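Local coordinates for protein hydroxylase (Rhodococcus sp., PDB 2OR0) that probably acts as a flavin-dependent hydroxylase of the acyl-CoA dehydrogenase family, incorporating one atom of molecular oxygen with a reduced flavin as donor, at residues 126-131 with 159-164; 181-186 with 222-227; 242-247 with 318-323. All blocks are in the same frame, centred on the assembly; numbering follows the deposited sequence.

In the fold
Contacts 1, 2 and 3 follow one another in series along the chain. The first two belong to the same mixed beta sheet, in which strands 163-170 and 182-188 are neighbours; their centres are about 17 Å apart, and they touch where the ring of W163 packs on I186 and reaches R223. Contact 3 stands apart, its centre about 26 Å from that of contact 1 and about 23 Å from that of contact 2, joining the loop before helix 250-277 to the end of helix 292-324. This division is consistent with an acyl-CoA dehydrogenase-like architecture: contacts 1 and 2 lie in what is probably the central beta domain, and contact 3 lies among the helices.

Contact 1: residues 126-131 with 159-164; sequences DTWMAS and DHCQWA
The indole of W128 and the side chain of H160 lie side by side and point the same way, with W128 CZ3 3.7 Å from H160 CB. H160 O approaches the six-membered part of this indole obliquely, so the histidine meets the tryptophan through its backbone and CB; its NE2 is bonded to L49 O. C161 comes to the same indole at its edge, SG near the ring plane. Setting SG anti to the carbonyl carbon (chi1 -62°) brings the sulfur against the opposing chain, where SG lies 3.8 Å from W128 CB and 3.7 Å from A130 CB.

The second indole is met differently. T127 CG2 touches the edge of the W163 ring, 3.6 Å from CD1, while T127 OG1 is hydrogen-bonded to D124 O. Selenomethionine M129 crosses W163 at an angle: its CG is 3.9 Å from W163 CB, and beyond the bend at chi3 its selenium end leads off to helix 114-121.

Backbone bonds hold the two segments in register. W128 O is gripped by Q162 N at 3.0 Å and, weakly, by W163 N. A130 N then donates to W163 O over 2.8 Å, an almost straight bond with 169° at the hydrogen. One water accepts from W128 N and donates to H160 O, while R58 reaches the same carbonyl with NH2 and forms a cation-pi contact with W128.

The bridges M129 with W163 and A130 with A164 are both parallel; M129 and W163 project to one face of the sheet, A130 and A164 to the other. Such pairing of the short strand 129-130 with strand 163-170 is consistent with the entry into the central beta domain of an acyl-CoA dehydrogenase-like fold.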
# COMPACT_ATOMS: atom_id res chain seq x y z
N ASP A 126 13.36 -9.20 10.44
CA ASP A 126 12.40 -8.13 10.71
C ASP A 126 12.90 -6.73 10.32
O ASP A 126 12.38 -5.72 10.80
CB ASP A 126 11.98 -8.14 12.18
CG ASP A 126 10.96 -9.23 12.49
OD1 ASP A 126 10.12 -9.52 11.61
OD2 ASP A 126 11.01 -9.78 13.60
N THR A 127 13.90 -6.69 9.43
CA THR A 127 14.41 -5.45 8.87
C THR A 127 13.44 -4.98 7.80
O THR A 127 13.09 -5.76 6.89
CB THR A 127 15.82 -5.66 8.26
OG1 THR A 127 16.71 -6.09 9.29
CG2 THR A 127 16.36 -4.37 7.65
N TRP A 128 13.00 -3.72 7.91
CA TRP A 128 12.04 -3.13 6.96
C TRP A 128 12.69 -2.24 5.92
O TRP A 128 13.70 -1.56 6.19
CB TRP A 128 10.98 -2.29 7.69
CG TRP A 128 10.10 -3.03 8.63
CD1 TRP A 128 10.04 -4.39 8.82
CD2 TRP A 128 9.11 -2.45 9.50
NE1 TRP A 128 9.09 -4.69 9.78
CE2 TRP A 128 8.50 -3.52 10.21
CE3 TRP A 128 8.68 -1.14 9.75
CZ2 TRP A 128 7.48 -3.31 11.16
CZ3 TRP A 128 7.67 -0.92 10.70
CH2 TRP A 128 7.07 -2.02 11.38
N MSE A 129 12.07 -2.23 4.73
CA MSE A 129 12.42 -1.29 3.67
C MSE A 129 11.32 -0.24 3.51
O MSE A 129 10.12 -0.56 3.56
CB MSE A 129 12.61 -2.01 2.34
CG MSE A 129 13.75 -3.02 2.30
SE MSE A 129 13.46 -4.20 0.81
CE MSE A 129 12.46 -5.50 1.91
N ALA A 130 11.75 1.01 3.30
CA ALA A 130 10.89 2.15 2.96
C ALA A 130 10.86 2.36 1.46
O ALA A 130 11.74 1.90 0.73
CB ALA A 130 11.39 3.45 3.66
N SER A 131 9.81 3.04 1.01
CA SER A 131 9.58 3.46 -0.37
C SER A 131 9.99 4.94 -0.50
O SER A 131 10.57 5.53 0.42
CB SER A 131 8.07 3.29 -0.68
OG SER A 131 7.26 4.13 0.17
N ASP A 159 10.89 6.22 9.34
CA ASP A 159 11.62 6.23 10.61
C ASP A 159 11.87 4.83 11.16
O ASP A 159 12.73 4.64 12.03
CB ASP A 159 10.86 7.04 11.67
CG ASP A 159 10.79 8.53 11.33
OD1 ASP A 159 11.86 9.14 11.19
OD2 ASP A 159 9.66 9.07 11.19
N HIS A 160 11.09 3.85 10.68
CA HIS A 160 11.15 2.49 11.22
C HIS A 160 11.83 1.51 10.26
O HIS A 160 11.87 0.29 10.50
CB HIS A 160 9.74 2.04 11.60
CG HIS A 160 9.13 2.87 12.69
ND1 HIS A 160 9.53 2.79 14.01
CD2 HIS A 160 8.15 3.82 12.65
CE1 HIS A 160 8.82 3.64 14.74
NE2 HIS A 160 7.98 4.27 13.94
N CYS A 161 12.36 2.06 9.17
CA CYS A 161 13.00 1.28 8.13
C CYS A 161 14.52 1.52 8.13
O CYS A 161 14.98 2.62 8.47
CB CYS A 161 12.42 1.64 6.77
SG CYS A 161 10.62 1.28 6.60
N GLN A 162 15.27 0.49 7.75
CA GLN A 162 16.73 0.54 7.74
C GLN A 162 17.31 0.49 6.33
O GLN A 162 18.51 0.60 6.14
CB GLN A 162 17.32 -0.56 8.65
CG GLN A 162 17.22 -0.23 10.16
CD GLN A 162 17.87 1.13 10.53
OE1 GLN A 162 19.04 1.40 10.20
NE2 GLN A 162 17.10 1.99 11.22
N TRP A 163 16.43 0.34 5.34
CA TRP A 163 16.79 0.37 3.94
C TRP A 163 15.67 1.09 3.18
O TRP A 163 14.54 1.18 3.68
CB TRP A 163 16.95 -1.05 3.37
CG TRP A 163 18.10 -1.85 3.96
CD1 TRP A 163 18.15 -2.46 5.18
CD2 TRP A 163 19.37 -2.12 3.34
NE1 TRP A 163 19.36 -3.09 5.36
CE2 TRP A 163 20.13 -2.89 4.25
CE3 TRP A 163 19.93 -1.77 2.10
CZ2 TRP A 163 21.43 -3.32 3.96
CZ3 TRP A 163 21.22 -2.22 1.80
CH2 TRP A 163 21.95 -2.99 2.73
N ALA A 164 15.96 1.56 1.97
CA ALA A 164 14.93 2.15 1.12
C ALA A 164 15.01 1.53 -0.24
O ALA A 164 16.10 1.24 -0.73
CB ALA A 164 15.11 3.65 1.00
O HOH W 1 13.83 -1.83 10.14

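Contact 2: residues 181-186 with 222-227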
# COMPACT_ATOMS: atom_id res chain seq x y z
N SER A 181 16.83 2.19 -18.69
CA SER A 181 16.31 3.55 -18.66
C SER A 181 15.83 4.00 -17.24
O SER A 181 16.05 5.15 -16.82
CB SER A 181 15.20 3.65 -19.71
OG SER A 181 14.28 4.68 -19.43
N SER A 182 15.19 3.08 -16.50
CA SER A 182 14.72 3.35 -15.13
C SER A 182 15.09 2.20 -14.19
O SER A 182 15.16 1.05 -14.61
CB SER A 182 13.20 3.56 -15.14
OG SER A 182 12.55 2.49 -15.86
N LEU A 183 15.27 2.51 -12.91
CA LEU A 183 15.66 1.49 -11.94
C LEU A 183 14.80 1.53 -10.71
O LEU A 183 14.21 2.59 -10.40
CB LEU A 183 17.10 1.71 -11.45
CG LEU A 183 18.29 1.76 -12.45
CD1 LEU A 183 19.53 2.25 -11.70
CD2 LEU A 183 18.57 0.40 -13.08
N HIS A 184 14.76 0.39 -10.01
CA HIS A 184 14.54 0.33 -8.58
C HIS A 184 15.89 0.06 -7.88
O HIS A 184 16.63 -0.86 -8.27
CB HIS A 184 13.54 -0.78 -8.22
CG HIS A 184 12.15 -0.57 -8.77
ND1 HIS A 184 11.18 -1.55 -8.73
CD2 HIS A 184 11.58 0.50 -9.37
CE1 HIS A 184 10.07 -1.08 -9.28
NE2 HIS A 184 10.29 0.15 -9.69
N VAL A 185 16.22 0.85 -6.87
CA VAL A 185 17.54 0.77 -6.23
C VAL A 185 17.38 0.59 -4.72
O VAL A 185 16.44 1.12 -4.12
CB VAL A 185 18.43 2.04 -6.54
CG1 VAL A 185 18.67 2.17 -8.04
CG2 VAL A 185 17.79 3.33 -5.99
N ILE A 186 18.28 -0.18 -4.11
CA ILE A 186 18.22 -0.40 -2.66
C ILE A 186 19.39 0.31 -1.97
O ILE A 186 20.55 0.17 -2.40
CB ILE A 186 18.21 -1.92 -2.31
CG1 ILE A 186 16.94 -2.59 -2.84
CG2 ILE A 186 18.32 -2.16 -0.82
CD1 ILE A 186 17.22 -3.58 -3.97
N TYR A 222 24.22 -5.12 -8.11
CA TYR A 222 23.43 -6.20 -7.50
C TYR A 222 22.31 -5.68 -6.57
O TYR A 222 21.45 -6.47 -6.14
CB TYR A 222 24.33 -7.22 -6.79
CG TYR A 222 24.87 -6.79 -5.43
CD1 TYR A 222 24.12 -6.96 -4.28
CD2 TYR A 222 26.16 -6.24 -5.31
CE1 TYR A 222 24.60 -6.56 -3.05
CE2 TYR A 222 26.66 -5.85 -4.08
CZ TYR A 222 25.88 -6.02 -2.95
OH TYR A 222 26.37 -5.62 -1.74
N ARG A 223 22.34 -4.38 -6.26
CA ARG A 223 21.31 -3.72 -5.44
C ARG A 223 20.30 -2.94 -6.28
O ARG A 223 19.61 -2.07 -5.78
CB ARG A 223 21.94 -2.78 -4.41
CG ARG A 223 22.55 -3.51 -3.24
CD ARG A 223 23.04 -2.51 -2.25
NE ARG A 223 23.82 -3.11 -1.18
CZ ARG A 223 24.56 -2.40 -0.32
NH1 ARG A 223 24.64 -1.07 -0.43
NH2 ARG A 223 25.23 -3.02 0.65
N THR A 224 20.22 -3.28 -7.56
CA THR A 224 19.30 -2.64 -8.46
C THR A 224 18.47 -3.68 -9.22
O THR A 224 18.88 -4.84 -9.35
CB THR A 224 20.01 -1.69 -9.47
OG1 THR A 224 20.56 -2.43 -10.56
CG2 THR A 224 21.12 -0.88 -8.81
N LEU A 225 17.29 -3.25 -9.68
CA LEU A 225 16.54 -3.96 -10.71
C LEU A 225 16.16 -2.95 -11.77
O LEU A 225 15.99 -1.76 -11.48
CB LEU A 225 15.27 -4.59 -10.14
CG LEU A 225 15.46 -5.72 -9.11
CD1 LEU A 225 14.18 -6.08 -8.32
CD2 LEU A 225 16.09 -7.00 -9.79
N ASN A 226 16.07 -3.41 -13.01
CA ASN A 226 15.55 -2.63 -14.09
C ASN A 226 14.01 -2.50 -13.89
O ASN A 226 13.29 -3.52 -13.88
CB ASN A 226 15.92 -3.35 -15.38
CG ASN A 226 15.40 -2.69 -16.60
OD1 ASN A 226 14.37 -2.00 -16.58
ND2 ASN A 226 16.10 -2.91 -17.71
N ALA A 227 13.50 -1.27 -13.75
CA ALA A 227 12.07 -1.03 -13.46
C ALA A 227 11.13 -1.54 -14.54
O ALA A 227 10.04 -2.00 -14.21
CB ALA A 227 11.78 0.45 -13.17
O HOH W 2 14.46 0.37 -17.93
O HOH W 3 23.18 0.79 -2.08
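With CG beside its backbone N (chi1 -64°), H184 carries its imidazole to A227: NE2 of H184 is 3.8 Å from CB of A227, whose CA sits over one face of the ring. S182 meets the same alanine through a different rotation, chi1 49°, which places OG between the backbone N and the carbonyl carbon and 3.5 Å from A227 CB. At the other end of the pairing, CD1 of I186 bears on R223 O at 3.4 Å. V185 CG1 and T224 CG2 meet between these ends on one face of the sheet.

The backbones form an antiparallel ladder. H184 and L225 are its hydrogen-bonded pair: the donor L225 N lies in the carbonyl plane of H184, 2.9 Å from O, and H184 N donates back to L225 O. I186 N approaches R223 O nearly along the C=O axis. A227 N instead reaches S182 O from 45° above the carbonyl plane, as the chain turns into a helix with N226 at the N-cap.

Two waters extend the grip. One accepts from S182 N and donates to N226 OD1; another lies in the guanidinium plane of R223, 2.9 Å from NH1, and donates to I186 O.

Strand 182-188 runs between strands 224-226 and 163-170, bound to the latter by backbone bonds of L183 with A168 and V185 with L166. V185 and T224 face strand 145-155, H184 bonds through ND1 to E108 and packs on F165, and helix 114-121 covers I186 while its E119 forms a salt bridge with R223 NE.

Contact 3: residues 242-247 with 318-323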
# COMPACT_ATOMS: atom_id res chain seq x y z
N PRO A 242 10.05 -20.79 -8.18
CA PRO A 242 8.92 -21.71 -8.37
C PRO A 242 7.59 -21.27 -7.74
O PRO A 242 6.53 -21.74 -8.15
CB PRO A 242 9.41 -23.00 -7.69
CG PRO A 242 10.28 -22.50 -6.56
CD PRO A 242 10.97 -21.25 -7.12
N GLU A 243 7.62 -20.38 -6.75
CA GLU A 243 6.41 -20.04 -6.01
C GLU A 243 5.46 -19.14 -6.84
O GLU A 243 5.89 -18.10 -7.35
CB GLU A 243 6.77 -19.36 -4.68
CG GLU A 243 7.75 -20.13 -3.81
CD GLU A 243 9.22 -19.75 -4.03
OE1 GLU A 243 9.59 -19.24 -5.11
OE2 GLU A 243 10.02 -19.98 -3.11
N PRO A 244 4.18 -19.55 -6.98
CA PRO A 244 3.27 -18.72 -7.77
C PRO A 244 3.14 -17.29 -7.21
O PRO A 244 3.02 -16.36 -7.99
CB PRO A 244 1.94 -19.47 -7.71
CG PRO A 244 2.35 -20.92 -7.46
CD PRO A 244 3.50 -20.76 -6.48
N LEU A 245 3.21 -17.13 -5.89
CA LEU A 245 3.14 -15.80 -5.29
C LEU A 245 4.13 -14.85 -5.97
O LEU A 245 3.75 -13.76 -6.42
CB LEU A 245 3.38 -15.84 -3.79
CG LEU A 245 3.56 -14.45 -3.16
CD1 LEU A 245 2.25 -13.59 -3.23
CD2 LEU A 245 4.06 -14.59 -1.76
N PHE A 246 5.38 -15.30 -6.10
CA PHE A 246 6.45 -14.44 -6.61
C PHE A 246 6.42 -14.26 -8.09
O PHE A 246 7.23 -13.51 -8.64
CB PHE A 246 7.81 -14.90 -6.10
CG PHE A 246 7.92 -14.86 -4.63
CD1 PHE A 246 7.61 -13.69 -3.94
CD2 PHE A 246 8.30 -15.99 -3.91
CE1 PHE A 246 7.69 -13.64 -2.56
CE2 PHE A 246 8.39 -15.94 -2.53
CZ PHE A 246 8.08 -14.75 -1.85
N ASN A 247 5.49 -14.92 -8.76
CA ASN A 247 5.33 -14.69 -10.18
C ASN A 247 4.09 -13.88 -10.53
O ASN A 247 3.73 -13.78 -11.70
CB ASN A 247 5.39 -16.00 -10.96
CG ASN A 247 6.76 -16.64 -10.89
OD1 ASN A 247 7.60 -16.38 -11.74
ND2 ASN A 247 6.99 -17.47 -9.87
N ARG A 318 -7.88 -14.77 -9.04
CA ARG A 318 -7.90 -15.23 -10.42
C ARG A 318 -6.53 -15.20 -11.05
O ARG A 318 -6.15 -16.15 -11.76
CB ARG A 318 -8.88 -14.41 -11.23
CG ARG A 318 -8.96 -14.74 -12.70
CD ARG A 318 -10.29 -14.17 -13.33
NE ARG A 318 -10.61 -12.89 -12.69
CZ ARG A 318 -10.10 -11.71 -13.07
NH1 ARG A 318 -10.43 -10.60 -12.42
NH2 ARG A 318 -9.26 -11.64 -14.11
N PHE A 319 -5.78 -14.12 -10.80
CA PHE A 319 -4.40 -14.02 -11.28
C PHE A 319 -3.57 -15.15 -10.65
O PHE A 319 -2.79 -15.82 -11.33
CB PHE A 319 -3.79 -12.65 -10.92
CG PHE A 319 -4.20 -11.52 -11.86
CD1 PHE A 319 -5.24 -11.65 -12.78
CD2 PHE A 319 -3.54 -10.27 -11.78
CE1 PHE A 319 -5.61 -10.59 -13.63
CE2 PHE A 319 -3.89 -9.21 -12.63
CZ PHE A 319 -4.93 -9.37 -13.55
N TYR A 320 -3.74 -15.36 -9.35
CA TYR A 320 -3.01 -16.43 -8.68
C TYR A 320 -3.32 -17.79 -9.31
O TYR A 320 -2.40 -18.57 -9.52
CB TYR A 320 -3.31 -16.47 -7.18
CG TYR A 320 -2.43 -17.46 -6.42
CD1 TYR A 320 -1.23 -17.05 -5.84
CD2 TYR A 320 -2.81 -18.81 -6.28
CE1 TYR A 320 -0.42 -17.95 -5.16
CE2 TYR A 320 -2.01 -19.72 -5.56
CZ TYR A 320 -0.82 -19.28 -5.02
OH TYR A 320 -0.01 -20.15 -4.32
N ASP A 321 -4.60 -18.05 -9.62
CA ASP A 321 -5.03 -19.30 -10.26
C ASP A 321 -4.36 -19.53 -11.60
O ASP A 321 -3.86 -20.63 -11.84
CB ASP A 321 -6.55 -19.37 -10.41
CG ASP A 321 -7.24 -19.76 -9.12
OD1 ASP A 321 -6.55 -20.31 -8.23
OD2 ASP A 321 -8.46 -19.50 -8.98
N LYS A 322 -4.36 -18.51 -12.46
CA LYS A 322 -3.61 -18.57 -13.71
C LYS A 322 -2.11 -18.82 -13.52
O LYS A 322 -1.54 -19.67 -14.21
CB LYS A 322 -3.86 -17.32 -14.56
CG LYS A 322 -5.25 -17.27 -15.11
CD LYS A 322 -5.57 -16.00 -15.86
CE LYS A 322 -6.91 -16.15 -16.61
NZ LYS A 322 -8.05 -16.48 -15.67
N VAL A 323 -1.48 -18.11 -12.59
CA VAL A 323 -0.05 -18.33 -12.31
C VAL A 323 0.23 -19.75 -11.76
O VAL A 323 1.17 -20.41 -12.21
CB VAL A 323 0.56 -17.24 -11.38
CG1 VAL A 323 2.00 -17.53 -11.11
CG2 VAL A 323 0.43 -15.84 -12.01
O HOH W 4 2.78 -19.09 -3.74
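P244 and Y320 cross obliquely where the loop 242-247 packs on helix 292-324, a loop-to-helix contact at the surface of the C-terminal helical domain expected for an acyl-CoA dehydrogenase fold. From CB of Y320, CG stands anti to the backbone N (chi1 -173°), which sends the ring from the helix toward the loop. CE1 is the first atom to arrive, 3.8 Å from P244 CB and also close to L245 N. CZ follows at 3.9 Å from the same P244 CB. OH lies 4.0 Å from both CB and CG of P244 and meets a water 3.0 Å away in the ring plane, and that water accepts from L245 N at 2.9 Å. H77 meets the ring as well, and P78 of helix 78-91 touches the side chain. With an alanine here, P244 would probably face a gap and the water on L245 N would be likely to lose its hold on the helix.

One turn on, V323 has CG1 anti to its backbone N (chi1 179°), placing this methyl 3.5 Å from P244 O. The same CG1 lies 3.7 Å from N247 CB, so it packs against both ends of a 3-10 turn through L245 and F246, in which N247 N bonds to P244 O. The turn is also held by N247 ND2, which donates to E243 O over 2.8 Å from 46° above the carbonyl plane.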